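Quinoline 2-oxidoreductase large subunit (Pseudomonas putida, PDB 1T3Q) probably hydroxylates quinoline at its C2 position as the molybdenum-bearing subunit of an enzyme of the xanthine dehydrogenase family, using a molybdopterin cytosine dinucleotide cofactor. Local coordinates at residues E202-V207 with V279-D284; W220-M225 with G256-L261; M225-R230 with G534-T539. One frame throughout, in Å; residues are numbered along the deposited sequence.

All three contacts are buried, and they follow one run of chain from a sheet to the molybdenum site and on to the dimer interface. Interaction 1 pairs two strands of the seven-stranded sheet and ends in a charged clasp. Interaction 2 starts from the next strand of that sheet, where the V207 O and W220 N pair is a probable hydrogen bond, and E202 reaches K258 in a salt bridge; its own chemistry is amide and carbonyl bonds beside the metal. Interaction 3 shares M225 with it and sets the following helix against a loop, with apolar touches and a water in place of direct bonds.

Interaction 1: residues E202-V207 with V279-D284; sequences ETRGAV and VRWIED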
loop_
_atom_site.group_PDB
_atom_site.type_symbol
_atom_site.label_atom_id
_atom_site.label_comp_id
_atom_site.label_asym_id
_atom_site.label_seq_id
_atom_site.Cartn_x
_atom_site.Cartn_y
_atom_site.Cartn_z
ATOM N N GLU B 202 -5.402 -9.146 -20.442
ATOM C CA GLU B 202 -4.767 -7.992 -19.805
ATOM C C GLU B 202 -3.366 -7.910 -20.410
ATOM O O GLU B 202 -2.622 -8.889 -20.386
ATOM C CB GLU B 202 -4.623 -8.180 -18.296
ATOM C CG GLU B 202 -3.788 -7.077 -17.649
ATOM C CD GLU B 202 -3.239 -7.468 -16.294
ATOM O OE1 GLU B 202 -2.619 -8.549 -16.190
ATOM O OE2 GLU B 202 -3.414 -6.695 -15.333
ATOM N N THR B 203 -3.006 -6.753 -20.951
ATOM C CA THR B 203 -1.685 -6.595 -21.549
ATOM C C THR B 203 -0.646 -6.445 -20.442
ATOM O O THR B 203 -0.976 -6.492 -19.256
ATOM C CB THR B 203 -1.630 -5.345 -22.444
ATOM O OG1 THR B 203 -1.976 -4.193 -21.667
ATOM C CG2 THR B 203 -2.597 -5.483 -23.615
ATOM N N ARG B 204 0.611 -6.246 -20.826
ATOM C CA ARG B 204 1.665 -6.083 -19.834
ATOM C C ARG B 204 1.613 -4.699 -19.208
ATOM O O ARG B 204 1.105 -3.746 -19.803
ATOM C CB ARG B 204 3.040 -6.298 -20.470
ATOM C CG ARG B 204 3.233 -7.680 -21.081
ATOM C CD ARG B 204 4.549 -7.731 -21.843
ATOM N NE ARG B 204 4.619 -6.687 -22.859
ATOM C CZ ARG B 204 5.735 -6.339 -23.491
ATOM N NH1 ARG B 204 5.712 -5.374 -24.403
ATOM N NH2 ARG B 204 6.878 -6.951 -23.206
ATOM N N GLY B 205 2.147 -4.597 -18.000
ATOM C CA GLY B 205 2.153 -3.325 -17.314
ATOM C C GLY B 205 3.019 -3.364 -16.078
ATOM O O GLY B 205 3.284 -4.429 -15.525
ATOM N N ALA B 206 3.475 -2.195 -15.652
ATOM C CA ALA B 206 4.302 -2.087 -14.467
ATOM C C ALA B 206 4.305 -0.643 -13.984
ATOM O O ALA B 206 4.129 0.286 -14.773
ATOM C CB ALA B 206 5.726 -2.553 -14.774
ATOM N N VAL B 207 4.489 -0.464 -12.680
ATOM C CA VAL B 207 4.528 0.856 -12.071
ATOM C C VAL B 207 5.678 0.849 -11.077
ATOM O O VAL B 207 5.748 -0.021 -10.209
ATOM C CB VAL B 207 3.216 1.180 -11.305
ATOM C CG1 VAL B 207 3.292 2.577 -10.705
ATOM C CG2 VAL B 207 2.025 1.078 -12.245
ATOM N N VAL B 279 6.129 6.102 -11.902
ATOM C CA VAL B 279 6.002 6.057 -13.355
ATOM C C VAL B 279 5.237 4.805 -13.745
ATOM O O VAL B 279 5.656 3.681 -13.449
ATOM C CB VAL B 279 7.378 6.050 -14.044
ATOM C CG1 VAL B 279 7.198 5.950 -15.553
ATOM C CG2 VAL B 279 8.146 7.312 -13.674
ATOM N N ARG B 280 4.114 5.019 -14.420
ATOM C CA ARG B 280 3.222 3.953 -14.842
ATOM C C ARG B 280 3.324 3.600 -16.319
ATOM O O ARG B 280 3.263 4.475 -17.188
ATOM C CB ARG B 280 1.784 4.371 -14.510
ATOM C CG ARG B 280 0.657 3.455 -14.990
ATOM C CD ARG B 280 -0.651 4.085 -14.523
ATOM N NE ARG B 280 -1.848 3.267 -14.678
ATOM C CZ ARG B 280 -2.599 3.231 -15.772
ATOM N NH1 ARG B 280 -3.679 2.465 -15.805
ATOM N NH2 ARG B 280 -2.273 3.954 -16.834
ATOM N N TRP B 281 3.483 2.305 -16.586
ATOM C CA TRP B 281 3.545 1.781 -17.944
ATOM C C TRP B 281 2.457 0.727 -18.122
ATOM O O TRP B 281 2.547 -0.361 -17.557
ATOM C CB TRP B 281 4.900 1.122 -18.226
ATOM C CG TRP B 281 4.893 0.218 -19.443
ATOM C CD1 TRP B 281 4.629 0.579 -20.734
ATOM C CD2 TRP B 281 5.161 -1.195 -19.470
ATOM N NE1 TRP B 281 4.714 -0.516 -21.562
ATOM C CE2 TRP B 281 5.039 -1.618 -20.814
ATOM C CE3 TRP B 281 5.494 -2.140 -18.490
ATOM C CZ2 TRP B 281 5.241 -2.948 -21.206
ATOM C CZ3 TRP B 281 5.696 -3.465 -18.877
ATOM C CH2 TRP B 281 5.567 -3.856 -20.227
ATOM N N ILE B 282 1.426 1.064 -18.891
ATOM C CA ILE B 282 0.343 0.134 -19.190
ATOM C C ILE B 282 0.258 0.154 -20.711
ATOM O O ILE B 282 -0.201 1.131 -21.305
ATOM C CB ILE B 282 -1.007 0.602 -18.590
ATOM C CG1 ILE B 282 -0.907 0.683 -17.065
ATOM C CG2 ILE B 282 -2.117 -0.352 -19.014
ATOM C CD1 ILE B 282 -0.665 -0.660 -16.378
ATOM N N GLU B 283 0.714 -0.920 -21.346
ATOM C CA GLU B 283 0.724 -0.978 -22.803
ATOM C C GLU B 283 -0.640 -1.267 -23.404
ATOM O O GLU B 283 -1.506 -1.856 -22.747
ATOM C CB GLU B 283 1.720 -2.036 -23.278
ATOM C CG GLU B 283 1.151 -3.442 -23.354
ATOM C CD GLU B 283 2.196 -4.478 -23.717
ATOM O OE1 GLU B 283 3.189 -4.122 -24.390
ATOM O OE2 GLU B 283 2.011 -5.657 -23.344
ATOM N N ASP B 284 -0.836 -0.841 -24.649
ATOM C CA ASP B 284 -2.099 -1.098 -25.332
ATOM C C ASP B 284 -1.981 -2.391 -26.135
ATOM O O ASP B 284 -0.905 -2.986 -26.205
ATOM C CB ASP B 284 -2.501 0.089 -26.219
ATOM C CG ASP B 284 -1.492 0.392 -27.318
ATOM O OD1 ASP B 284 -1.301 1.593 -27.608
ATOM O OD2 ASP B 284 -0.909 -0.544 -27.901
#
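R204 and E283 form a side-on salt bridge: NE of R204 reaches OE2 of E283 at 2.8 Å, and NH1 of R204 reaches OE1 of E283 at 2.8 Å. Both oxygens lie close to the guanidinium plane and are met on their syn sides, although the two flat groups are turned 34° apart. OE2 also accepts the backbone N of R204 at 2.9 Å on its anti side, so one residue grips this oxygen twice and fixes the carboxylate's rotation. CH2 of the W281 indole lies over one guanidinium face, toward its rim, and also meets CB of R204 at 3.5 Å. Beyond the clasp, OG1 of T203 donates to O of E283 at 2.6 Å, approaching from above the carbonyl plane; its position between backbone N and carbonyl carbon (chi1 58°) turns it to that oxygen.

The backbones position these groups. A206 and W281 are a hydrogen-bonded antiparallel pair, N of A206 to O of W281 and N of W281 to O of A206 both 2.8 Å. CA of G205 lies off-centre over the six-membered ring of W281 in a CH-pi contact, while CB of A206 meets the edge of that ring at CE3. Helix 263-275 packs on W281 as well. The arrangement is an antiparallel strand pair within the mixed sheet, closed by an arginine-glutamate clasp where strand 279-282 leads into helix 285-291, with D284 as N-cap.

Interaction 2: residues W220-M225 with G256-L261; sequences WTATQM and GQKAHL. With SMO (dioxosulfidomolybdenum(VI) ion), chain O.
Q224 joins the two loops through both its backbone and its side-chain amide. N of Q224 donates to O of K258 at 2.9 Å, while OE1 of Q224 takes the N-H of G256 at 2.9 Å, in the carbonyl plane and on a lone pair. The other end of the amide, NE2 of Q224, donates to oxo atom OM1 of the dioxosulfidomolybdenum ion at 3.2 Å and also bonds to O of A544. With CG beside the backbone N (chi1 -51°) and the chain extended beyond it, the amide lies between the N-terminal end of the G256-A259 type I turn and OM1.

A second polar layer stiffens the Q224 loop: OG1 of T223 accepts N of M225 at 3.0 Å, an ST turn. One water lies 2.7 Å from O of A222, with a weak, long approach to O of K258, and another joins OG1 of T223 to O of H260. Farther out, the extended K258 chain runs alongside O of A222, 3.4 Å from CD of K258, before NZ bonds to O of G253 and pairs with E202. SD of M225 rests 4.0 Å from CB of A259, whose methyl also packs against the amide of Q224.

G256, without a side chain, brings its CA to 3.2 Å from OM1 of the ion. The amide's orientation is consistent with the Q224 N-H polarising OM1, while the bond from G256 N orients the amide.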
loop_
_atom_site.group_PDB
_atom_site.type_symbol
_atom_site.label_atom_id
_atom_site.label_comp_id
_atom_site.label_asym_id
_atom_site.label_seq_id
_atom_site.Cartn_x
_atom_site.Cartn_y
_atom_site.Cartn_z
ATOM N N TRP B 220 5.820 -2.517 -9.033
ATOM C CA TRP B 220 4.599 -3.303 -9.169
ATOM C C TRP B 220 4.642 -3.780 -10.611
ATOM O O TRP B 220 4.838 -2.979 -11.518
ATOM C CB TRP B 220 3.357 -2.431 -8.995
ATOM C CG TRP B 220 3.012 -2.084 -7.591
ATOM C CD1 TRP B 220 2.134 -2.743 -6.774
ATOM C CD2 TRP B 220 3.484 -0.956 -6.851
ATOM N NE1 TRP B 220 2.028 -2.083 -5.571
ATOM C CE2 TRP B 220 2.845 -0.984 -5.593
ATOM C CE3 TRP B 220 4.386 0.079 -7.132
ATOM C CZ2 TRP B 220 3.077 -0.012 -4.613
ATOM C CZ3 TRP B 220 4.617 1.048 -6.157
ATOM C CH2 TRP B 220 3.963 0.995 -4.911
ATOM N N THR B 221 4.497 -5.077 -10.837
ATOM C CA THR B 221 4.511 -5.569 -12.205
ATOM C C THR B 221 3.697 -6.841 -12.363
ATOM O O THR B 221 3.694 -7.695 -11.480
ATOM C CB THR B 221 5.960 -5.817 -12.710
ATOM O OG1 THR B 221 5.907 -6.439 -13.998
ATOM C CG2 THR B 221 6.744 -6.703 -11.750
ATOM N N ALA B 222 2.988 -6.941 -13.484
ATOM C CA ALA B 222 2.175 -8.116 -13.781
ATOM C C ALA B 222 3.134 -9.190 -14.287
ATOM O O ALA B 222 3.269 -9.406 -15.491
ATOM C CB ALA B 222 1.144 -7.783 -14.847
ATOM N N THR B 223 3.801 -9.855 -13.354
ATOM C CA THR B 223 4.773 -10.879 -13.708
ATOM C C THR B 223 4.488 -12.230 -13.069
ATOM O O THR B 223 3.805 -12.322 -12.043
ATOM C CB THR B 223 6.196 -10.434 -13.294
ATOM O OG1 THR B 223 7.144 -11.435 -13.678
ATOM C CG2 THR B 223 6.272 -10.241 -11.777
ATOM N N GLN B 224 5.017 -13.277 -13.689
ATOM C CA GLN B 224 4.871 -14.637 -13.176
ATOM C C GLN B 224 6.142 -15.005 -12.399
ATOM O O GLN B 224 6.209 -16.067 -11.774
ATOM C CB GLN B 224 4.693 -15.632 -14.331
ATOM C CG GLN B 224 3.614 -15.245 -15.326
ATOM C CD GLN B 224 3.494 -16.217 -16.481
ATOM O OE1 GLN B 224 3.149 -15.823 -17.593
ATOM N NE2 GLN B 224 3.771 -17.495 -16.224
ATOM N N MET B 225 7.140 -14.121 -12.427
ATOM C CA MET B 225 8.425 -14.383 -11.755
ATOM C C MET B 225 8.958 -13.169 -10.975
ATOM O O MET B 225 9.988 -12.600 -11.331
ATOM C CB MET B 225 9.460 -14.799 -12.812
ATOM C CG MET B 225 9.022 -15.961 -13.710
ATOM S SD MET B 225 10.135 -16.266 -15.122
ATOM C CE MET B 225 11.602 -16.925 -14.264
ATOM N N GLY B 256 2.953 -17.479 -19.989
ATOM C CA GLY B 256 4.349 -17.450 -20.398
ATOM C C GLY B 256 4.828 -16.074 -20.833
ATOM O O GLY B 256 5.991 -15.713 -20.613
ATOM N N GLN B 257 3.942 -15.295 -21.445
ATOM C CA GLN B 257 4.322 -13.962 -21.918
ATOM C C GLN B 257 4.822 -13.094 -20.775
ATOM O O GLN B 257 5.741 -12.285 -20.942
ATOM C CB GLN B 257 3.138 -13.274 -22.602
ATOM C CG GLN B 257 3.522 -12.000 -23.356
ATOM C CD GLN B 257 2.320 -11.226 -23.853
ATOM O OE1 GLN B 257 1.723 -10.445 -23.115
ATOM N NE2 GLN B 257 1.948 -11.452 -25.110
ATOM N N LYS B 258 4.214 -13.266 -19.607
ATOM C CA LYS B 258 4.589 -12.497 -18.438
ATOM C C LYS B 258 5.637 -13.223 -17.596
ATOM O O LYS B 258 5.828 -12.930 -16.416
ATOM C CB LYS B 258 3.328 -12.151 -17.634
ATOM C CG LYS B 258 2.453 -11.163 -18.407
ATOM C CD LYS B 258 1.130 -10.829 -17.728
ATOM C CE LYS B 258 0.292 -9.944 -18.647
ATOM N NZ LYS B 258 -1.132 -9.835 -18.202
ATOM N N ALA B 259 6.319 -14.168 -18.234
ATOM C CA ALA B 259 7.385 -14.922 -17.595
ATOM C C ALA B 259 8.694 -14.527 -18.279
ATOM O O ALA B 259 9.540 -15.373 -18.561
ATOM C CB ALA B 259 7.149 -16.420 -17.735
ATOM N N HIS B 260 8.829 -13.238 -18.569
ATOM C CA HIS B 260 10.041 -12.697 -19.186
ATOM C C HIS B 260 10.336 -11.366 -18.524
ATOM O O HIS B 260 9.459 -10.755 -17.904
ATOM C CB HIS B 260 9.868 -12.407 -20.681
ATOM C CG HIS B 260 9.493 -13.596 -21.507
ATOM N ND1 HIS B 260 8.185 -13.907 -21.807
ATOM C CD2 HIS B 260 10.255 -14.537 -22.114
ATOM C CE1 HIS B 260 8.156 -14.987 -22.567
ATOM N NE2 HIS B 260 9.397 -15.390 -22.769
ATOM N N LEU B 261 11.574 -10.913 -18.659
ATOM C CA LEU B 261 11.939 -9.613 -18.128
ATOM C C LEU B 261 11.700 -8.681 -19.306
ATOM O O LEU B 261 12.222 -8.912 -20.398
ATOM C CB LEU B 261 13.416 -9.577 -17.726
ATOM C CG LEU B 261 13.848 -8.226 -17.155
ATOM C CD1 LEU B 261 13.151 -7.984 -15.824
ATOM C CD2 LEU B 261 15.360 -8.202 -16.967
HETATM S S SMO O . 4.898 -20.810 -21.024
HETATM MO MO SMO O . 4.384 -21.210 -18.990
HETATM O OM2 SMO O . 5.810 -22.186 -19.190
HETATM O OM1 SMO O . 4.796 -19.742 -18.256
HETATM O O HOH W 1 5.483 -9.517 -16.993
HETATM O O HOH W 2 7.887 -9.900 -15.862
#

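Interaction 3: residues M225-R230 with G534-T539; sequences MPSFVR and GSTKNT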
loop_
_atom_site.group_PDB
_atom_site.type_symbol
_atom_site.label_atom_id
_atom_site.label_comp_id
_atom_site.label_asym_id
_atom_site.label_seq_id
_atom_site.Cartn_x
_atom_site.Cartn_y
_atom_site.Cartn_z
ATOM N N MET B 225 7.140 -14.121 -12.427
ATOM C CA MET B 225 8.425 -14.383 -11.755
ATOM C C MET B 225 8.958 -13.169 -10.975
ATOM O O MET B 225 9.988 -12.600 -11.331
ATOM C CB MET B 225 9.460 -14.799 -12.812
ATOM C CG MET B 225 9.022 -15.961 -13.710
ATOM S SD MET B 225 10.135 -16.266 -15.122
ATOM C CE MET B 225 11.602 -16.925 -14.264
ATOM N N PRO B 226 8.287 -12.783 -9.877
ATOM C CA PRO B 226 8.722 -11.625 -9.084
ATOM C C PRO B 226 10.154 -11.613 -8.531
ATOM O O PRO B 226 10.835 -10.587 -8.609
ATOM C CB PRO B 226 7.663 -11.544 -7.984
ATOM C CG PRO B 226 7.242 -12.963 -7.819
ATOM C CD PRO B 226 7.148 -13.462 -9.230
ATOM N N SER B 227 10.610 -12.733 -7.970
ATOM C CA SER B 227 11.966 -12.791 -7.420
ATOM C C SER B 227 13.001 -12.586 -8.524
ATOM O O SER B 227 14.036 -11.948 -8.310
ATOM C CB SER B 227 12.218 -14.138 -6.730
ATOM O OG SER B 227 11.372 -14.305 -5.606
ATOM N N PHE B 228 12.707 -13.140 -9.697
ATOM C CA PHE B 228 13.573 -13.034 -10.866
ATOM C C PHE B 228 13.685 -11.573 -11.304
ATOM O O PHE B 228 14.778 -11.069 -11.559
ATOM C CB PHE B 228 12.988 -13.888 -11.994
ATOM C CG PHE B 228 13.536 -13.577 -13.356
ATOM C CD1 PHE B 228 14.827 -13.956 -13.714
ATOM C CD2 PHE B 228 12.745 -12.926 -14.296
ATOM C CE1 PHE B 228 15.319 -13.692 -14.996
ATOM C CE2 PHE B 228 13.229 -12.658 -15.580
ATOM C CZ PHE B 228 14.519 -13.044 -15.928
ATOM N N VAL B 229 12.545 -10.893 -11.387
ATOM C CA VAL B 229 12.538 -9.493 -11.795
ATOM C C VAL B 229 13.344 -8.632 -10.826
ATOM O O VAL B 229 14.140 -7.790 -11.248
ATOM C CB VAL B 229 11.090 -8.954 -11.892
ATOM C CG1 VAL B 229 11.097 -7.456 -12.187
ATOM C CG2 VAL B 229 10.344 -9.694 -12.992
ATOM N N ARG B 230 13.139 -8.845 -9.530
ATOM C CA ARG B 230 13.856 -8.083 -8.514
ATOM C C ARG B 230 15.370 -8.214 -8.689
ATOM O O ARG B 230 16.091 -7.216 -8.705
ATOM C CB ARG B 230 13.456 -8.561 -7.115
ATOM C CG ARG B 230 14.272 -7.941 -5.973
ATOM C CD ARG B 230 13.762 -8.428 -4.638
ATOM N NE ARG B 230 14.548 -7.958 -3.493
ATOM C CZ ARG B 230 15.327 -8.739 -2.747
ATOM N NH1 ARG B 230 15.995 -8.230 -1.719
ATOM N NH2 ARG B 230 15.445 -10.030 -3.031
ATOM N N GLY B 534 2.846 -12.320 -4.060
ATOM C CA GLY B 534 2.909 -10.994 -4.652
ATOM C C GLY B 534 3.815 -9.979 -3.978
ATOM O O GLY B 534 3.616 -8.770 -4.127
ATOM N N SER B 535 4.797 -10.459 -3.220
ATOM C CA SER B 535 5.763 -9.585 -2.553
ATOM C C SER B 535 7.070 -10.332 -2.346
ATOM O O SER B 535 7.066 -11.488 -1.912
ATOM C CB SER B 535 5.255 -9.113 -1.195
ATOM O OG SER B 535 6.266 -8.361 -0.540
ATOM N N THR B 536 8.182 -9.669 -2.655
ATOM C CA THR B 536 9.502 -10.268 -2.496
ATOM C C THR B 536 10.113 -9.957 -1.126
ATOM O O THR B 536 11.295 -10.228 -0.887
ATOM C CB THR B 536 10.468 -9.784 -3.593
ATOM O OG1 THR B 536 10.545 -8.352 -3.568
ATOM C CG2 THR B 536 9.988 -10.235 -4.962
ATOM N N LYS B 537 9.317 -9.390 -0.225
ATOM C CA LYS B 537 9.806 -9.073 1.117
ATOM C C LYS B 537 10.250 -10.329 1.859
ATOM O O LYS B 537 11.103 -10.270 2.748
ATOM C CB LYS B 537 8.725 -8.374 1.939
ATOM C CG LYS B 537 8.628 -6.874 1.722
ATOM C CD LYS B 537 7.609 -6.309 2.690
ATOM C CE LYS B 537 7.860 -4.861 3.007
ATOM N NZ LYS B 537 6.920 -4.406 4.074
ATOM N N ASN B 538 9.650 -11.461 1.507
ATOM C CA ASN B 538 9.983 -12.740 2.129
ATOM C C ASN B 538 9.834 -13.876 1.124
ATOM O O ASN B 538 8.958 -13.845 0.256
ATOM C CB ASN B 538 9.100 -12.989 3.361
ATOM C CG ASN B 538 9.334 -11.959 4.464
ATOM O OD1 ASN B 538 8.742 -10.874 4.461
ATOM N ND2 ASN B 538 10.216 -12.288 5.398
ATOM N N THR B 539 10.697 -14.880 1.281
ATOM C CA THR B 539 10.808 -16.061 0.425
ATOM C C THR B 539 11.471 -15.645 -0.884
ATOM O O THR B 539 11.622 -14.457 -1.161
ATOM C CB THR B 539 9.443 -16.769 0.106
ATOM O OG1 THR B 539 8.696 -16.015 -0.859
ATOM C CG2 THR B 539 8.624 -16.959 1.370
HETATM O O HOH W 3 11.367 -12.965 -3.418
#
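T536 makes the close part of this contact, wedged between P226 and R230 of the helix. Its methyl CG2 rests 4.0 Å from CB of P226 and 3.8 Å from O of P226, at the first turn of helix 226-237. Its hydroxyl OG1 lies against the aliphatic part of R230, 3.4 Å from CD, and accepts a hydrogen bond from the backbone N of V246 in strand 244-247. The long R230 chain, with CG anti to the backbone N (chi1 173°) and extended to NE, passes obliquely across T536 and carries its guanidinium past that side chain. There NE of R230 donates to O of I244, and NH1 forms a salt bridge with D492 of the second large subunit.

Toward S227 and T539 the fit is looser and is filled by water. The closest direct approach of OG of S227 to O of T539 is 4.5 Å; the water sits 2.6 Å from OG of S227 and donates to O of T539 at 2.7 Å. OG of S227 is also hydrogen-bonded to N of G541. The contact is a helix N-terminus docked on a loop, joining the two molybdopterin-binding family regions beside the interface between large subunits, where O of T536 meets R490 of the second copy.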